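Long-range contacts in tRNA (guanine(26)-N(2))-dimethyltransferase (Pyrococcus horikoshii, PDB 2DUL), which probably transfers two methyl groups from S-adenosyl-L-methionine to the exocyclic N2 of guanine 26 in tRNA: residues R188-R198 / P319-R330; K337-L345 / R354-I362. All coordinates share one frame; numbering follows the deposited sequence.

Interaction 1 (R188-R198 / P319-R330)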
# COMPACT_ATOMS: atom_id res chain seq x y z
N ARG A 188 9.37 8.04 -15.12
CA ARG A 188 9.75 9.11 -14.21
C ARG A 188 8.97 10.39 -14.50
O ARG A 188 8.28 10.48 -15.52
CB ARG A 188 11.27 9.36 -14.28
CG ARG A 188 11.89 9.29 -15.66
CD ARG A 188 11.64 10.55 -16.48
NE ARG A 188 10.45 10.44 -17.33
CZ ARG A 188 9.97 11.45 -18.06
NH1 ARG A 188 8.89 11.27 -18.81
NH2 ARG A 188 10.55 12.64 -18.02
N GLY A 189 9.06 11.36 -13.60
CA GLY A 189 8.34 12.60 -13.81
C GLY A 189 7.15 12.78 -12.88
O GLY A 189 7.03 12.08 -11.87
N GLU A 190 6.27 13.70 -13.23
CA GLU A 190 5.10 14.02 -12.42
C GLU A 190 4.14 12.88 -12.11
O GLU A 190 3.43 12.92 -11.12
CB GLU A 190 4.31 15.16 -13.08
CG GLU A 190 3.84 14.85 -14.50
CD GLU A 190 4.76 15.42 -15.56
OE1 GLU A 190 5.99 15.31 -15.43
OE2 GLU A 190 4.24 15.98 -16.55
N LEU A 191 4.11 11.86 -12.96
CA LEU A 191 3.20 10.74 -12.74
C LEU A 191 3.82 9.55 -12.00
O LEU A 191 3.11 8.60 -11.66
CB LEU A 191 2.66 10.25 -14.09
CG LEU A 191 1.45 10.96 -14.72
CD1 LEU A 191 1.51 12.45 -14.47
CD2 LEU A 191 1.40 10.65 -16.20
N CYS A 192 5.11 9.61 -11.72
CA CYS A 192 5.80 8.49 -11.08
C CYS A 192 5.22 7.94 -9.78
O CYS A 192 5.24 6.73 -9.57
CB CYS A 192 7.29 8.81 -10.90
SG CYS A 192 7.69 10.01 -9.62
N HIS A 193 4.70 8.80 -8.91
CA HIS A 193 4.13 8.32 -7.66
C HIS A 193 2.98 7.35 -7.96
O HIS A 193 2.86 6.30 -7.33
CB HIS A 193 3.63 9.49 -6.81
CG HIS A 193 4.72 10.38 -6.30
ND1 HIS A 193 4.47 11.62 -5.74
CD2 HIS A 193 6.06 10.21 -6.27
CE1 HIS A 193 5.61 12.17 -5.39
NE2 HIS A 193 6.60 11.35 -5.70
N GLU A 194 2.13 7.71 -8.92
CA GLU A 194 1.01 6.82 -9.24
C GLU A 194 1.45 5.62 -10.06
O GLU A 194 0.99 4.50 -9.80
CB GLU A 194 -0.10 7.56 -9.99
CG GLU A 194 -1.33 6.65 -10.16
CD GLU A 194 -2.53 7.33 -10.79
OE1 GLU A 194 -2.65 8.56 -10.68
OE2 GLU A 194 -3.37 6.61 -11.38
N VAL A 195 2.32 5.83 -11.04
CA VAL A 195 2.79 4.71 -11.87
C VAL A 195 3.49 3.68 -10.98
O VAL A 195 3.27 2.47 -11.12
CB VAL A 195 3.75 5.20 -12.98
CG1 VAL A 195 4.36 4.00 -13.72
CG2 VAL A 195 2.98 6.07 -13.97
N GLY A 196 4.31 4.16 -10.05
CA GLY A 196 5.00 3.26 -9.14
C GLY A 196 3.99 2.47 -8.32
O GLY A 196 4.18 1.27 -8.06
N THR A 197 2.92 3.14 -7.91
CA THR A 197 1.88 2.50 -7.11
C THR A 197 1.17 1.44 -7.96
O THR A 197 0.87 0.35 -7.48
CB THR A 197 0.85 3.54 -6.59
OG1 THR A 197 1.50 4.44 -5.69
CG2 THR A 197 -0.28 2.85 -5.85
N ARG A 198 0.91 1.76 -9.23
CA ARG A 198 0.24 0.82 -10.12
C ARG A 198 1.17 -0.33 -10.51
O ARG A 198 0.71 -1.43 -10.79
CB ARG A 198 -0.28 1.53 -11.37
CG ARG A 198 -1.51 2.38 -11.07
CD ARG A 198 -2.01 3.15 -12.28
NE ARG A 198 -3.15 3.98 -11.89
CZ ARG A 198 -4.39 3.53 -11.74
NH1 ARG A 198 -5.35 4.36 -11.37
NH2 ARG A 198 -4.68 2.25 -11.98
N PRO A 319 -7.38 6.18 -13.94
CA PRO A 319 -5.95 6.09 -14.23
C PRO A 319 -5.24 7.41 -14.53
O PRO A 319 -5.62 8.14 -15.45
CB PRO A 319 -5.89 5.11 -15.40
CG PRO A 319 -7.10 4.24 -15.19
CD PRO A 319 -8.15 5.26 -14.79
N LEU A 320 -4.21 7.69 -13.75
CA LEU A 320 -3.38 8.88 -13.91
C LEU A 320 -4.05 10.24 -13.69
O LEU A 320 -5.18 10.33 -13.21
CB LEU A 320 -2.69 8.82 -15.28
CG LEU A 320 -2.00 7.47 -15.54
CD1 LEU A 320 -1.27 7.49 -16.88
CD2 LEU A 320 -1.02 7.17 -14.40
N PHE A 321 -3.33 11.30 -14.04
CA PHE A 321 -3.83 12.65 -13.86
C PHE A 321 -2.99 13.64 -14.64
O PHE A 321 -2.00 13.26 -15.28
CB PHE A 321 -3.80 13.01 -12.37
CG PHE A 321 -2.42 12.92 -11.75
CD1 PHE A 321 -1.59 14.03 -11.71
CD2 PHE A 321 -1.97 11.72 -11.20
CE1 PHE A 321 -0.31 13.95 -11.13
CE2 PHE A 321 -0.70 11.63 -10.63
CZ PHE A 321 0.13 12.75 -10.59
N TYR A 322 -3.38 14.91 -14.59
CA TYR A 322 -2.64 15.95 -15.29
C TYR A 322 -2.03 16.89 -14.25
O TYR A 322 -2.74 17.42 -13.40
CB TYR A 322 -3.57 16.73 -16.23
CG TYR A 322 -4.20 15.87 -17.31
CD1 TYR A 322 -3.40 15.16 -18.21
CD2 TYR A 322 -5.58 15.74 -17.41
CE1 TYR A 322 -3.97 14.33 -19.18
CE2 TYR A 322 -6.16 14.91 -18.38
CZ TYR A 322 -5.35 14.21 -19.26
OH TYR A 322 -5.91 13.38 -20.21
N ASP A 323 -0.72 17.06 -14.31
CA ASP A 323 -0.02 17.93 -13.37
C ASP A 323 0.07 19.32 -14.01
O ASP A 323 0.81 19.53 -14.96
CB ASP A 323 1.38 17.38 -13.09
CG ASP A 323 2.07 18.10 -11.95
OD1 ASP A 323 2.44 19.29 -12.13
OD2 ASP A 323 2.23 17.49 -10.88
N THR A 324 -0.71 20.26 -13.48
CA THR A 324 -0.74 21.62 -14.01
C THR A 324 0.63 22.27 -14.11
O THR A 324 0.93 22.96 -15.09
CB THR A 324 -1.65 22.53 -13.15
OG1 THR A 324 -2.95 21.92 -13.02
CG2 THR A 324 -1.82 23.88 -13.81
N HIS A 325 1.47 22.06 -13.11
CA HIS A 325 2.80 22.64 -13.11
C HIS A 325 3.69 22.03 -14.20
O HIS A 325 4.22 22.75 -15.05
CB HIS A 325 3.45 22.47 -11.74
CG HIS A 325 4.78 23.14 -11.62
ND1 HIS A 325 5.94 22.62 -12.15
CD2 HIS A 325 5.13 24.33 -11.06
CE1 HIS A 325 6.94 23.45 -11.93
NE2 HIS A 325 6.48 24.49 -11.27
N ALA A 326 3.84 20.71 -14.17
CA ALA A 326 4.68 20.02 -15.15
C ALA A 326 4.22 20.27 -16.59
O ALA A 326 5.05 20.49 -17.48
CB ALA A 326 4.71 18.52 -14.86
N ILE A 327 2.91 20.22 -16.83
CA ILE A 327 2.39 20.44 -18.17
C ILE A 327 2.70 21.86 -18.62
O ILE A 327 3.00 22.10 -19.79
CB ILE A 327 0.87 20.18 -18.24
CG1 ILE A 327 0.61 18.68 -18.03
CG2 ILE A 327 0.32 20.63 -19.59
CD1 ILE A 327 -0.86 18.28 -18.09
N GLY A 328 2.62 22.81 -17.69
CA GLY A 328 2.94 24.18 -18.02
C GLY A 328 4.37 24.28 -18.51
O GLY A 328 4.66 24.98 -19.49
N ARG A 329 5.29 23.59 -17.84
CA ARG A 329 6.70 23.62 -18.23
C ARG A 329 6.95 22.90 -19.55
O ARG A 329 7.75 23.35 -20.37
CB ARG A 329 7.58 23.01 -17.14
CG ARG A 329 7.54 23.75 -15.82
CD ARG A 329 8.54 23.18 -14.81
NE ARG A 329 9.93 23.41 -15.19
CZ ARG A 329 10.64 22.60 -15.96
NH1 ARG A 329 10.10 21.49 -16.44
NH2 ARG A 329 11.90 22.91 -16.26
N ARG A 330 6.26 21.78 -19.76
CA ARG A 330 6.43 21.01 -20.99
C ARG A 330 5.92 21.77 -22.21
O ARG A 330 6.60 21.84 -23.24
CB ARG A 330 5.71 19.65 -20.89
CG ARG A 330 6.32 18.70 -19.86
CD ARG A 330 5.60 17.35 -19.84
NE ARG A 330 6.11 16.48 -18.78
CZ ARG A 330 7.29 15.86 -18.80
NH1 ARG A 330 8.11 16.01 -19.83
NH2 ARG A 330 7.66 15.11 -17.77
O HOH W 1 0.98 16.03 -16.25
O HOH W 2 3.71 15.61 -9.81

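Interaction 2 (K337-L345 / R354-I362)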
# COMPACT_ATOMS: atom_id res chain seq x y z
N LYS A 337 -4.62 28.57 -11.45
CA LYS A 337 -4.40 27.83 -10.21
C LYS A 337 -5.23 26.55 -10.17
O LYS A 337 -6.28 26.46 -10.79
CB LYS A 337 -4.76 28.70 -9.00
CG LYS A 337 -4.46 28.01 -7.69
CD LYS A 337 -5.21 28.61 -6.52
CE LYS A 337 -4.96 27.77 -5.27
NZ LYS A 337 -5.17 26.32 -5.56
N VAL A 338 -4.75 25.56 -9.42
CA VAL A 338 -5.43 24.27 -9.29
C VAL A 338 -6.90 24.39 -8.90
O VAL A 338 -7.77 23.79 -9.54
CB VAL A 338 -4.72 23.37 -8.26
CG1 VAL A 338 -5.54 22.11 -8.01
CG2 VAL A 338 -3.34 22.99 -8.77
N GLU A 339 -7.19 25.16 -7.85
CA GLU A 339 -8.57 25.33 -7.41
C GLU A 339 -9.45 25.90 -8.51
O GLU A 339 -10.59 25.48 -8.68
CB GLU A 339 -8.63 26.25 -6.19
CG GLU A 339 -10.03 26.32 -5.57
CD GLU A 339 -10.16 27.40 -4.51
OE1 GLU A 339 -9.34 27.42 -3.56
OE2 GLU A 339 -11.08 28.23 -4.62
N GLU A 340 -8.91 26.86 -9.26
CA GLU A 340 -9.65 27.49 -10.35
C GLU A 340 -9.93 26.51 -11.48
O GLU A 340 -11.02 26.51 -12.07
CB GLU A 340 -8.85 28.69 -10.89
CG GLU A 340 -8.63 29.80 -9.88
CD GLU A 340 -7.64 30.85 -10.35
OE1 GLU A 340 -7.50 31.88 -9.65
OE2 GLU A 340 -7.00 30.66 -11.41
N ILE A 341 -8.95 25.68 -11.79
CA ILE A 341 -9.08 24.70 -12.85
C ILE A 341 -10.13 23.65 -12.52
O ILE A 341 -10.95 23.29 -13.37
CB ILE A 341 -7.72 24.01 -13.13
CG1 ILE A 341 -6.70 25.06 -13.57
CG2 ILE A 341 -7.88 22.95 -14.21
CD1 ILE A 341 -5.27 24.55 -13.61
N ILE A 342 -10.11 23.16 -11.29
CA ILE A 342 -11.08 22.15 -10.87
C ILE A 342 -12.48 22.73 -10.98
O ILE A 342 -13.40 22.08 -11.50
CB ILE A 342 -10.82 21.68 -9.42
CG1 ILE A 342 -9.51 20.90 -9.35
CG2 ILE A 342 -11.99 20.81 -8.94
CD1 ILE A 342 -9.15 20.40 -7.97
N SER A 343 -12.66 23.96 -10.50
CA SER A 343 -13.97 24.61 -10.56
C SER A 343 -14.43 24.75 -12.01
O SER A 343 -15.58 24.47 -12.34
CB SER A 343 -13.92 25.99 -9.90
OG SER A 343 -13.68 25.87 -8.51
N ALA A 344 -13.51 25.18 -12.87
CA ALA A 344 -13.82 25.36 -14.28
C ALA A 344 -14.21 24.04 -14.95
O ALA A 344 -15.16 24.00 -15.74
CB ALA A 344 -12.62 25.97 -15.00
N LEU A 345 -13.49 22.97 -14.64
CA LEU A 345 -13.79 21.66 -15.22
C LEU A 345 -15.17 21.17 -14.80
O LEU A 345 -15.94 20.66 -15.62
CB LEU A 345 -12.72 20.64 -14.80
CG LEU A 345 -11.37 20.81 -15.51
CD1 LEU A 345 -10.33 19.90 -14.86
CD2 LEU A 345 -11.53 20.47 -16.99
N ARG A 354 -8.61 16.86 -6.66
CA ARG A 354 -7.19 16.94 -6.38
C ARG A 354 -6.79 15.48 -6.15
O ARG A 354 -7.66 14.62 -6.06
CB ARG A 354 -6.94 17.75 -5.11
CG ARG A 354 -7.24 19.24 -5.22
CD ARG A 354 -7.30 19.88 -3.84
NE ARG A 354 -7.59 21.32 -3.91
CZ ARG A 354 -6.69 22.25 -4.20
NH1 ARG A 354 -7.05 23.53 -4.24
NH2 ARG A 354 -5.43 21.91 -4.43
N THR A 355 -5.50 15.21 -6.07
CA THR A 355 -5.04 13.84 -5.82
C THR A 355 -3.89 13.82 -4.82
O THR A 355 -3.05 14.72 -4.82
CB THR A 355 -4.57 13.14 -7.11
OG1 THR A 355 -3.92 11.90 -6.76
CG2 THR A 355 -3.59 14.03 -7.89
N HIS A 356 -3.86 12.80 -3.98
CA HIS A 356 -2.82 12.66 -2.97
C HIS A 356 -1.46 12.34 -3.61
O HIS A 356 -0.43 12.43 -2.95
CB HIS A 356 -3.19 11.53 -2.00
CG HIS A 356 -3.00 10.16 -2.58
ND1 HIS A 356 -1.87 9.41 -2.38
CD2 HIS A 356 -3.79 9.43 -3.41
CE1 HIS A 356 -1.96 8.28 -3.05
NE2 HIS A 356 -3.12 8.27 -3.69
N PHE A 357 -1.47 11.98 -4.89
CA PHE A 357 -0.23 11.64 -5.59
C PHE A 357 0.68 12.84 -5.86
O PHE A 357 1.90 12.70 -5.97
CB PHE A 357 -0.53 10.93 -6.91
CG PHE A 357 -0.99 9.51 -6.76
CD1 PHE A 357 -0.18 8.56 -6.14
CD2 PHE A 357 -2.23 9.11 -7.26
CE1 PHE A 357 -0.60 7.23 -6.01
CE2 PHE A 357 -2.66 7.78 -7.14
CZ PHE A 357 -1.84 6.84 -6.51
N SER A 358 0.08 14.02 -5.96
CA SER A 358 0.84 15.25 -6.23
C SER A 358 0.01 16.47 -5.84
O SER A 358 -1.20 16.49 -6.04
CB SER A 358 1.21 15.33 -7.71
OG SER A 358 1.76 16.59 -8.03
N PRO A 359 0.67 17.51 -5.29
CA PRO A 359 -0.02 18.73 -4.88
C PRO A 359 -0.60 19.55 -6.03
O PRO A 359 -1.56 20.29 -5.84
CB PRO A 359 1.08 19.49 -4.12
CG PRO A 359 2.31 19.10 -4.88
CD PRO A 359 2.12 17.61 -5.06
N THR A 360 -0.02 19.42 -7.22
CA THR A 360 -0.51 20.16 -8.38
C THR A 360 -1.19 19.25 -9.40
O THR A 360 -1.48 19.67 -10.53
CB THR A 360 0.64 20.92 -9.08
OG1 THR A 360 1.72 20.01 -9.33
CG2 THR A 360 1.13 22.06 -8.20
N GLY A 361 -1.47 18.01 -9.00
CA GLY A 361 -2.12 17.09 -9.92
C GLY A 361 -3.63 17.14 -9.86
O GLY A 361 -4.22 17.35 -8.80
N ILE A 362 -4.27 16.96 -11.00
CA ILE A 362 -5.73 16.97 -11.05
C ILE A 362 -6.23 15.73 -11.78
O ILE A 362 -5.85 15.48 -12.92
CB ILE A 362 -6.28 18.22 -11.77
CG1 ILE A 362 -5.92 19.48 -11.00
CG2 ILE A 362 -7.80 18.11 -11.91
CD1 ILE A 362 -6.20 20.76 -11.76
O HOH W 3 -3.10 23.89 -4.64

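Interaction 1 (R188-R198 / P319-R330)
Two glutamates of 188-198, Glu-190 and Glu-194, carry the polar part of the contact. Glu-190 meets Arg-330 through a side-on salt bridge: NE donates to OE2 on its syn lone pair (3.0 Å, N-H...O 174°), while NH2 reaches OE1 at 2.9 Å, and the carboxylate lies nearly coplanar with the guanidinium. With CG between backbone N and carbonyl carbon (chi1 58°) and a second bend at chi2, the Glu-190 chain folds over the methyl of Ala-326. Arg-188 NH2 and Arg-330 NH2 come within 3.8 Å; the carboxylates of Asp-254 and Glu-190, one for each arginine, probably offset this like-charge approach, and Arg-330 NH1 also donates to the backbone O of Asp-254.

Glu-194 instead concentrates three donors on one oxygen. Its OE2 accepts Leu-320 N at 2.7 Å from above the carboxylate plane, and Arg-198 NE and NH1 grip the same atom side-on; OE1 lies at the edge of the Phe-321 ring and forms a salt bridge with Lys-363.

Apolar contacts fill the middle. Leu-191 CD1 makes a CH-pi contact over one face of Phe-321, 4.2 Å from the ring centroid, and its CD2 meets Leu-320 CD1.

Water adds two bridges, one from Glu-190 OE2 to Asp-323 N and one from Glu-190 O to Asp-323 OD2. Asp-323 is the N-cap of helix 324-331, its OD1 accepting Ala-326 N at 2.9 Å. The beta turn and first turns of helix 192-209 thus pack on the loop 319-321, on 322-323, an edge strand of the small antiparallel sheet, and on the N-capped helix that follows it.

Interaction 2 (K337-L345 / R354-I362)
Ile-362 points its side chain into helix 338-347 and is met there by four residues spaced along one helical face. Its CD1 lies against Ile-341 CG2 at 3.7 Å and near Ile-342 CG1, its CG1 meets Val-338 CG1 at 4.0 Å, and its CG2 faces Leu-345 CD1. CG1 stands anti to the carbonyl carbon (chi1 -64°) and the chain then runs on extended (chi2 170°), which carries CD1 to the helix while CG2 branches off toward Leu-345.

The second half of the first shell is supplied by Arg-354, whose chain, extended from CG to NE, reaches across the N-terminal part of the helix. The Ile-342 side chain crosses it at about a right angle, CD1 lying 3.5 Å from Arg-354 CG. Farther out, Val-338 CG1 sits over one face of the guanidinium, 3.6 Å from Arg-354 NH2. The other methyl of Val-338, CG2, turns to the backbone of Thr-360.

At the N-terminal end of the helix, Lys-337 NZ approaches the edge of the same guanidinium, 3.6 Å from Arg-354 NH1. A water accepts from Arg-354 NH2 at 3.1 Å and, weakly, from Lys-337 NZ. Glu-339 OE1 is 4.6 Å from Arg-354 NH1, too long for a salt bridge but near enough that it may offset some of the positive charge.

Behind these residues, the N-cap Lys-337 donates its N to Glu-340 OE2. Thr-355 OG1 accepts Phe-357 N in an ST turn that starts the reversal between the two strands. Helix and strands are therefore joined by aliphatic packing, while water and a nearby carboxylate probably temper the repulsion between the two cations, Lys-337 and Arg-354, at the edge of the contact.

Overall arrangement
Interactions 1 and 2 illustrate how contacts closed in succession along a chain can share a single small sheet. Their centres lie 12 Å apart on the same side of the molecule, with helices 324-331 and 338-347 consecutive. Strand 361-364, central in the three-stranded antiparallel sheet, has 322-323 on one side and 352-355 on the other. Tyr-322 O lies 2.9 Å from Ile-362 N, a probable hydrogen bond, and His-193 ND1 probably bonds Phe-357 O at 2.8 Å. Interaction 1 joins this C-terminal unit to helix 192-209, which leads into strand 213-223, outermost in the nine-stranded sheet. Interaction 2 packs a helix within the unit; both lie away from the predicted S-adenosyl-L-methionine site.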